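PDB 4WU0: similar to yteR (Bacilus subtilis) from Clostridium acetobutylicum, which probably hydrolyses unsaturated rhamnogalacturonan fragments derived from pectin, as a glycoside hydrolase of family 105. Local coordinates for residues L47-I50 / I51-M54; I82-T85 / L86-T90; A35-Y38 / E39-K42. One frame throughout, in Å; residues are numbered along the deposited sequence.

Contact 1 (L47-I50 / I51-M54); sequences LDFI and IKTM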
loop_
_atom_site.group_PDB
_atom_site.type_symbol
_atom_site.label_atom_id
_atom_site.label_comp_id
_atom_site.label_asym_id
_atom_site.label_seq_id
_atom_site.Cartn_x
_atom_site.Cartn_y
_atom_site.Cartn_z
ATOM N N LEU A 47 2.693 4.752 -20.864
ATOM C CA LEU A 47 1.425 4.038 -21.030
ATOM C C LEU A 47 1.674 2.709 -21.723
ATOM O O LEU A 47 1.157 1.665 -21.312
ATOM C CB LEU A 47 0.420 4.874 -21.824
ATOM C CG LEU A 47 -0.906 4.184 -22.142
ATOM C CD1 LEU A 47 -1.587 3.768 -20.848
ATOM C CD2 LEU A 47 -1.818 5.088 -22.984
ATOM N N ASP A 48 2.503 2.729 -22.755
ATOM C CA ASP A 48 2.800 1.501 -23.483
ATOM C C ASP A 48 3.452 0.446 -22.594
ATOM O O ASP A 48 3.138 -0.733 -22.711
ATOM C CB ASP A 48 3.688 1.788 -24.693
ATOM C CG ASP A 48 2.958 2.532 -25.789
ATOM O OD1 ASP A 48 1.710 2.464 -25.831
ATOM O OD2 ASP A 48 3.641 3.175 -26.614
ATOM N N PHE A 49 4.336 0.871 -21.690
ATOM C CA PHE A 49 4.949 -0.036 -20.733
ATOM C C PHE A 49 3.918 -0.670 -19.818
ATOM O O PHE A 49 3.976 -1.857 -19.529
ATOM C CB PHE A 49 6.001 0.680 -19.883
ATOM C CG PHE A 49 6.702 -0.220 -18.909
ATOM C CD1 PHE A 49 7.654 -1.117 -19.350
ATOM C CD2 PHE A 49 6.399 -0.173 -17.561
ATOM C CE1 PHE A 49 8.307 -1.948 -18.466
ATOM C CE2 PHE A 49 7.065 -1.000 -16.657
ATOM C CZ PHE A 49 8.012 -1.902 -17.133
ATOM N N ILE A 50 2.973 0.136 -19.365
ATOM C CA ILE A 50 1.902 -0.367 -18.507
ATOM C C ILE A 50 1.056 -1.387 -19.253
ATOM O O ILE A 50 0.784 -2.465 -18.739
ATOM C CB ILE A 50 1.042 0.787 -17.990
ATOM C CG1 ILE A 50 1.881 1.679 -17.083
ATOM C CG2 ILE A 50 -0.145 0.256 -17.195
ATOM C CD1 ILE A 50 1.218 3.005 -16.783
ATOM N N ILE A 51 0.685 -1.060 -20.482
ATOM C CA ILE A 51 -0.132 -1.948 -21.283
ATOM C C ILE A 51 0.578 -3.280 -21.496
ATOM O O ILE A 51 -0.012 -4.353 -21.298
ATOM C CB ILE A 51 -0.480 -1.285 -22.630
ATOM C CG1 ILE A 51 -1.442 -0.107 -22.402
ATOM C CG2 ILE A 51 -1.080 -2.290 -23.606
ATOM C CD1 ILE A 51 -1.659 0.788 -23.639
ATOM N N LYS A 52 1.846 -3.210 -21.901
ATOM C CA LYS A 52 2.615 -4.404 -22.222
ATOM C C LYS A 52 2.764 -5.294 -20.995
ATOM O O LYS A 52 2.636 -6.515 -21.096
ATOM C CB LYS A 52 3.990 -4.028 -22.789
ATOM C CG LYS A 52 5.032 -5.146 -22.730
ATOM C CD LYS A 52 6.376 -4.702 -23.294
ATOM C CE LYS A 52 7.079 -3.677 -22.410
ATOM N NZ LYS A 52 7.703 -4.317 -21.224
ATOM N N THR A 53 3.008 -4.683 -19.834
ATOM C CA THR A 53 3.137 -5.443 -18.589
ATOM C C THR A 53 1.812 -6.182 -18.286
ATOM O O THR A 53 1.798 -7.389 -17.999
ATOM C CB THR A 53 3.525 -4.517 -17.419
ATOM O OG1 THR A 53 4.796 -3.911 -17.698
ATOM C CG2 THR A 53 3.605 -5.296 -16.093
ATOM N N MET A 54 0.701 -5.475 -18.389
ATOM C CA MET A 54 -0.575 -6.093 -18.028
ATOM C C MET A 54 -1.054 -7.092 -19.062
ATOM O O MET A 54 -1.894 -7.926 -18.753
ATOM C CB MET A 54 -1.642 -5.046 -17.753
ATOM C CG MET A 54 -1.364 -4.204 -16.520
ATOM S SD MET A 54 -1.105 -5.148 -15.013
ATOM C CE MET A 54 -2.696 -5.871 -14.847
#
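Four consecutive i to i+4 backbone bonds tie Leu47-Ile50 to Ile51-Met54, from Ile51 N on Leu47 O (2.9 Å, N-H...O 165°) to Met54 N on Ile50 O (3.0 Å), which makes the two segments one unbroken piece of alpha-helix. Phe49 O carries a double load: besides Thr53 N it accepts Thr53 OG1 at 2.9 Å, and the two donors arrive from opposite faces of the carbonyl plane. The hydroxyl can do this because chi1 of Thr53 (-61°) sets OG1 beside its own backbone N, facing back along the helix. Thr53 OG1 also lies 3.8 Å above the plane of the Phe49 ring, over its centre, so one ring face covers a hydroxyl already committed to a carbonyl. Lys52, bent at chi3 and chi4, curls back toward the ring and brings NZ to 3.7 Å from Phe49 CE1, obliquely to the ring plane. A different side of the helix is apolar: Leu47 CG meets the terminal CD1 of Ile51 at 3.8 Å, and the CG1 of Ile51 rests 3.3 Å from Leu47 O. Asp48 turns to Lys44, one turn earlier, in a salt bridge. Phe49 and Thr53 face Leu19 and helix 25-41, while Ile50 and Ile51 face helix 80-90; this fits the six-hairpin glycosidase clan, whose helices form an (alpha/alpha)6 barrel.

Contact 2 (I82-T85 / L86-T90); sequences ILIT and LFKET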
loop_
_atom_site.group_PDB
_atom_site.type_symbol
_atom_site.label_atom_id
_atom_site.label_comp_id
_atom_site.label_asym_id
_atom_site.label_seq_id
_atom_site.Cartn_x
_atom_site.Cartn_y
_atom_site.Cartn_z
ATOM N N ILE A 82 -4.837 -0.540 -11.264
ATOM C CA ILE A 82 -4.282 -0.203 -12.575
ATOM C C ILE A 82 -5.246 -0.548 -13.711
ATOM O O ILE A 82 -5.250 0.129 -14.743
ATOM C CB ILE A 82 -2.867 -0.794 -12.798
ATOM C CG1 ILE A 82 -2.188 -0.158 -14.024
ATOM C CG2 ILE A 82 -2.881 -2.291 -12.892
ATOM C CD1 ILE A 82 -1.767 1.314 -13.848
ATOM N N LEU A 83 -6.047 -1.600 -13.553
ATOM C CA LEU A 83 -7.037 -1.932 -14.573
ATOM C C LEU A 83 -8.088 -0.826 -14.749
ATOM O O LEU A 83 -8.519 -0.563 -15.877
ATOM C CB LEU A 83 -7.721 -3.264 -14.278
ATOM C CG LEU A 83 -6.836 -4.513 -14.320
ATOM C CD1 LEU A 83 -7.667 -5.744 -13.934
ATOM C CD2 LEU A 83 -6.241 -4.701 -15.695
ATOM N N ILE A 84 -8.489 -0.175 -13.656
ATOM C CA ILE A 84 -9.379 0.977 -13.754
ATOM C C ILE A 84 -8.731 2.063 -14.586
ATOM O O ILE A 84 -9.364 2.649 -15.477
ATOM C CB ILE A 84 -9.812 1.492 -12.370
ATOM C CG1 ILE A 84 -10.643 0.423 -11.674
ATOM C CG2 ILE A 84 -10.633 2.782 -12.485
ATOM C CD1 ILE A 84 -10.927 0.704 -10.207
ATOM N N THR A 85 -7.466 2.341 -14.290
ATOM C CA THR A 85 -6.733 3.371 -15.003
ATOM C C THR A 85 -6.647 3.034 -16.489
ATOM O O THR A 85 -6.882 3.891 -17.346
ATOM C CB THR A 85 -5.347 3.507 -14.374
ATOM O OG1 THR A 85 -5.516 3.966 -13.024
ATOM C CG2 THR A 85 -4.462 4.470 -15.156
ATOM N N LEU A 86 -6.350 1.786 -16.800
ATOM C CA LEU A 86 -6.235 1.380 -18.197
ATOM C C LEU A 86 -7.580 1.427 -18.907
ATOM O O LEU A 86 -7.644 1.795 -20.084
ATOM C CB LEU A 86 -5.638 -0.014 -18.322
ATOM C CG LEU A 86 -4.136 -0.132 -18.087
ATOM C CD1 LEU A 86 -3.729 -1.580 -17.877
ATOM C CD2 LEU A 86 -3.369 0.474 -19.253
ATOM N N PHE A 87 -8.653 1.040 -18.216
ATOM C CA PHE A 87 -9.970 1.094 -18.846
ATOM C C PHE A 87 -10.352 2.541 -19.154
ATOM O O PHE A 87 -10.885 2.831 -20.228
ATOM C CB PHE A 87 -11.051 0.442 -17.990
ATOM C CG PHE A 87 -12.413 0.476 -18.639
ATOM C CD1 PHE A 87 -12.630 -0.188 -19.831
ATOM C CD2 PHE A 87 -13.452 1.174 -18.071
ATOM C CE1 PHE A 87 -13.879 -0.152 -20.453
ATOM C CE2 PHE A 87 -14.699 1.208 -18.680
ATOM C CZ PHE A 87 -14.907 0.543 -19.860
ATOM N N LYS A 88 -10.082 3.445 -18.216
ATOM C CA LYS A 88 -10.395 4.856 -18.423
ATOM C C LYS A 88 -9.561 5.455 -19.562
ATOM O O LYS A 88 -10.071 6.257 -20.360
ATOM C CB LYS A 88 -10.221 5.662 -17.128
ATOM C CG LYS A 88 -11.219 5.284 -16.013
ATOM C CD LYS A 88 -10.990 6.090 -14.719
ATOM C CE LYS A 88 -11.368 7.562 -14.868
ATOM N NZ LYS A 88 -12.777 7.729 -15.349
ATOM N N GLU A 89 -8.295 5.066 -19.639
ATOM C CA GLU A 89 -7.393 5.597 -20.655
ATOM C C GLU A 89 -7.647 5.029 -22.052
ATOM O O GLU A 89 -7.573 5.767 -23.026
ATOM C CB GLU A 89 -5.928 5.365 -20.275
ATOM C CG GLU A 89 -4.912 5.881 -21.300
ATOM C CD GLU A 89 -4.913 7.398 -21.467
ATOM O OE1 GLU A 89 -4.557 7.863 -22.579
ATOM O OE2 GLU A 89 -5.245 8.117 -20.488
ATOM N N THR A 90 -7.927 3.731 -22.147
ATOM C CA THR A 90 -7.963 3.048 -23.448
ATOM C C THR A 90 -9.366 2.627 -23.873
ATOM O O THR A 90 -9.618 2.390 -25.057
ATOM C CB THR A 90 -7.103 1.776 -23.438
ATOM O OG1 THR A 90 -7.756 0.763 -22.655
ATOM C CG2 THR A 90 -5.715 2.057 -22.871
#
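Intrahelical contacts one turn apart join Ile82-Thr85 to Leu86-Thr90 on helix 80-90, which lies among helices 44-54, 93-108 and 129-146. Leu86 N bonds Ile82 O at 2.9 Å, and Phe87, Lys88 and Glu89 repeat the i to i+4 pattern. Side-chain touching is sparse by comparison. The main pair is Ile84 and Lys88, lying side by side and pointing the same way, with Ile84 CG2 4.0 Å from Lys88 CD. Lys88 CG also sits 3.3 Å from Ile84 O; its chi1 of -66° leaves CG beside the backbone N and lays the aliphatic chain back over the preceding turn before it bends at chi3 and chi4. Its ammonium group then pairs with Glu145 of helix 129-146. On another side, Ile82 CG1 and Leu86 CD1 approach only to 4.4 Å; Leu86 packs on helix 44-54, Ile82 on both that helix and helix 25-41. At the C-terminal end Thr90 doubles the bonding to Leu86 O: N and OG1 both lie 2.8 Å away, on opposite faces of the carbonyl plane, the hydroxyl 39° out of it. Thr90 OG1 also takes the N-H of Lys92, so one hydroxyl links the last helical turn to the chain leaving it. Chemically, Leu83, Ile84 and Leu86 pack on neighbouring helices while the charged ends of Lys88 and Glu89 find partners on other helices, Glu145 and Tyr38, consistent with polar ties round an apolar interface.

Contact 3 (A35-Y38 / E39-K42); sequences AKVY and EWTK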
loop_
_atom_site.group_PDB
_atom_site.type_symbol
_atom_site.label_atom_id
_atom_site.label_comp_id
_atom_site.label_asym_id
_atom_site.label_seq_id
_atom_site.Cartn_x
_atom_site.Cartn_y
_atom_site.Cartn_z
ATOM N N ALA A 35 1.999 5.240 -13.956
ATOM C CA ALA A 35 0.868 5.934 -14.547
ATOM C C ALA A 35 0.882 7.423 -14.207
ATOM O O ALA A 35 0.433 8.238 -15.010
ATOM C CB ALA A 35 -0.445 5.300 -14.142
ATOM N N LYS A 36 1.412 7.792 -13.039
ATOM C CA LYS A 36 1.535 9.212 -12.704
ATOM C C LYS A 36 2.580 9.905 -13.587
ATOM O O LYS A 36 2.437 11.078 -13.932
ATOM C CB LYS A 36 1.889 9.413 -11.232
ATOM C CG LYS A 36 0.876 8.855 -10.235
ATOM C CD LYS A 36 -0.567 9.233 -10.501
ATOM C CE LYS A 36 -0.934 10.597 -9.972
ATOM N NZ LYS A 36 -2.418 10.821 -10.005
ATOM N N VAL A 37 3.623 9.171 -13.958
ATOM C CA VAL A 37 4.637 9.710 -14.847
ATOM C C VAL A 37 4.056 9.909 -16.244
ATOM O O VAL A 37 4.316 10.924 -16.881
ATOM C CB VAL A 37 5.880 8.810 -14.869
ATOM C CG1 VAL A 37 6.893 9.297 -15.887
ATOM C CG2 VAL A 37 6.471 8.764 -13.486
ATOM N N TYR A 38 3.222 8.970 -16.694
ATOM C CA TYR A 38 2.471 9.143 -17.932
ATOM C C TYR A 38 1.604 10.402 -17.871
ATOM O O TYR A 38 1.586 11.208 -18.807
ATOM C CB TYR A 38 1.594 7.918 -18.230
ATOM C CG TYR A 38 0.731 8.126 -19.437
ATOM C CD1 TYR A 38 1.291 8.422 -20.672
ATOM C CD2 TYR A 38 -0.651 8.035 -19.349
ATOM C CE1 TYR A 38 0.488 8.634 -21.792
ATOM C CE2 TYR A 38 -1.449 8.238 -20.453
ATOM C CZ TYR A 38 -0.876 8.538 -21.670
ATOM O OH TYR A 38 -1.698 8.714 -22.763
ATOM N N GLU A 39 0.911 10.585 -16.754
ATOM C CA GLU A 39 0.004 11.716 -16.578
ATOM C C GLU A 39 0.712 13.048 -16.783
ATOM O O GLU A 39 0.201 13.921 -17.496
ATOM C CB GLU A 39 -0.607 11.669 -15.173
ATOM C CG GLU A 39 -1.558 12.806 -14.810
ATOM C CD GLU A 39 -2.120 12.636 -13.403
ATOM O OE1 GLU A 39 -2.201 13.636 -12.655
ATOM O OE2 GLU A 39 -2.465 11.490 -13.040
ATOM N N TRP A 40 1.872 13.220 -16.152
ATOM C CA TRP A 40 2.530 14.530 -16.247
ATOM C C TRP A 40 3.415 14.698 -17.463
ATOM O O TRP A 40 3.487 15.793 -18.010
ATOM C CB TRP A 40 3.249 14.936 -14.966
ATOM C CG TRP A 40 4.582 14.300 -14.631
ATOM C CD1 TRP A 40 4.801 13.288 -13.747
ATOM C CD2 TRP A 40 5.870 14.695 -15.115
ATOM N NE1 TRP A 40 6.146 13.024 -13.655
ATOM C CE2 TRP A 40 6.825 13.872 -14.483
ATOM C CE3 TRP A 40 6.313 15.666 -16.022
ATOM C CZ2 TRP A 40 8.192 13.991 -14.738
ATOM C CZ3 TRP A 40 7.671 15.780 -16.269
ATOM C CH2 TRP A 40 8.590 14.944 -15.632
ATOM N N THR A 41 4.044 13.626 -17.925
ATOM C CA THR A 41 4.914 13.739 -19.095
ATOM C C THR A 41 4.126 13.722 -20.403
ATOM O O THR A 41 4.581 14.263 -21.417
ATOM C CB THR A 41 5.942 12.595 -19.176
ATOM O OG1 THR A 41 5.265 11.346 -19.384
ATOM C CG2 THR A 41 6.817 12.530 -17.924
ATOM N N LYS A 42 2.950 13.110 -20.355
ATOM C CA LYS A 42 2.131 12.828 -21.533
ATOM C C LYS A 42 2.881 11.993 -22.558
ATOM O O LYS A 42 2.535 11.977 -23.744
ATOM C CB LYS A 42 1.626 14.137 -22.146
ATOM C CG LYS A 42 0.831 14.998 -21.144
ATOM C CD LYS A 42 0.222 16.207 -21.825
ATOM C CE LYS A 42 -0.788 16.901 -20.935
ATOM N NZ LYS A 42 -0.128 17.671 -19.845
#
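Val37 and Thr41 form the close-packed part of this helix end, their side chains meeting at 3.8 Å through Val37 CG1 and Thr41 CG2. Val37 O receives two donors from opposite faces of its plane: Thr41 N, and Thr41 OG1 at 2.7 Å, the latter 35° out of the plane. With chi1 at 65°, Thr41 places OG1 between its backbone N and carbonyl carbon, and the methyl beside the N; from there CG2 reaches 3.5 Å above the indole plane of Trp40, over its centre, a CH-pi type approach. Val37 O lies over that same face, nearer the rim. The pyrrole edge of the indole turns back, Trp40 CD1 coming within 3.2 Å of Lys36 O, while NE1 bonds Ser5 OG and Lys3 makes a cation-pi contact with the ring. Val37, the buried residue here, meets Ser5 and Ala9 of helix 4-14 and Tyr46 of helix 44-54, consistent with neighbouring helices of the (alpha/alpha)6 fold. At the C-terminal end of helix 25-41, Lys42 leaves helical geometry with positive phi yet still donates N-H to Tyr38 O at 2.8 Å; its N-H...O angle of 134° is far more bent than that of Thr41. Thr41 OG1 also accepts the N-H of Asp43, tying the exit to the last turn. The looser flank is polar. Lys36 and Glu39 run side by side, and the salt bridge from Lys36 NZ meets Glu39 OE2 on its syn side at 3.1 Å. Glu39 is exposed, and its other carboxylate oxygen makes a weak hydrogen bond to Tyr356 OH of helix 345-360.

In the fold
Along the chain the order is contact 3 (helix 25-41), contact 1 (helix 44-54), then contact 2 (helix 80-90), each within one helix. Their centres are about 11 Å apart between contacts 1 and 2 and about 13 Å for each pair involving contact 3, all on the same side of the chain's centre. Every pair touches: Ile50 CG2 and Ile82 CG1 pack at 3.8 Å, and Leu47 CD2 approaches Tyr38 OH at 3.6 Å. Glu89 OE1 and Tyr38 OH, 3.0 Å apart, probably share a hydrogen bond between contacts 2 and 3. Three separate helices thereby become one mutually packed corner of the helical glycosidase fold.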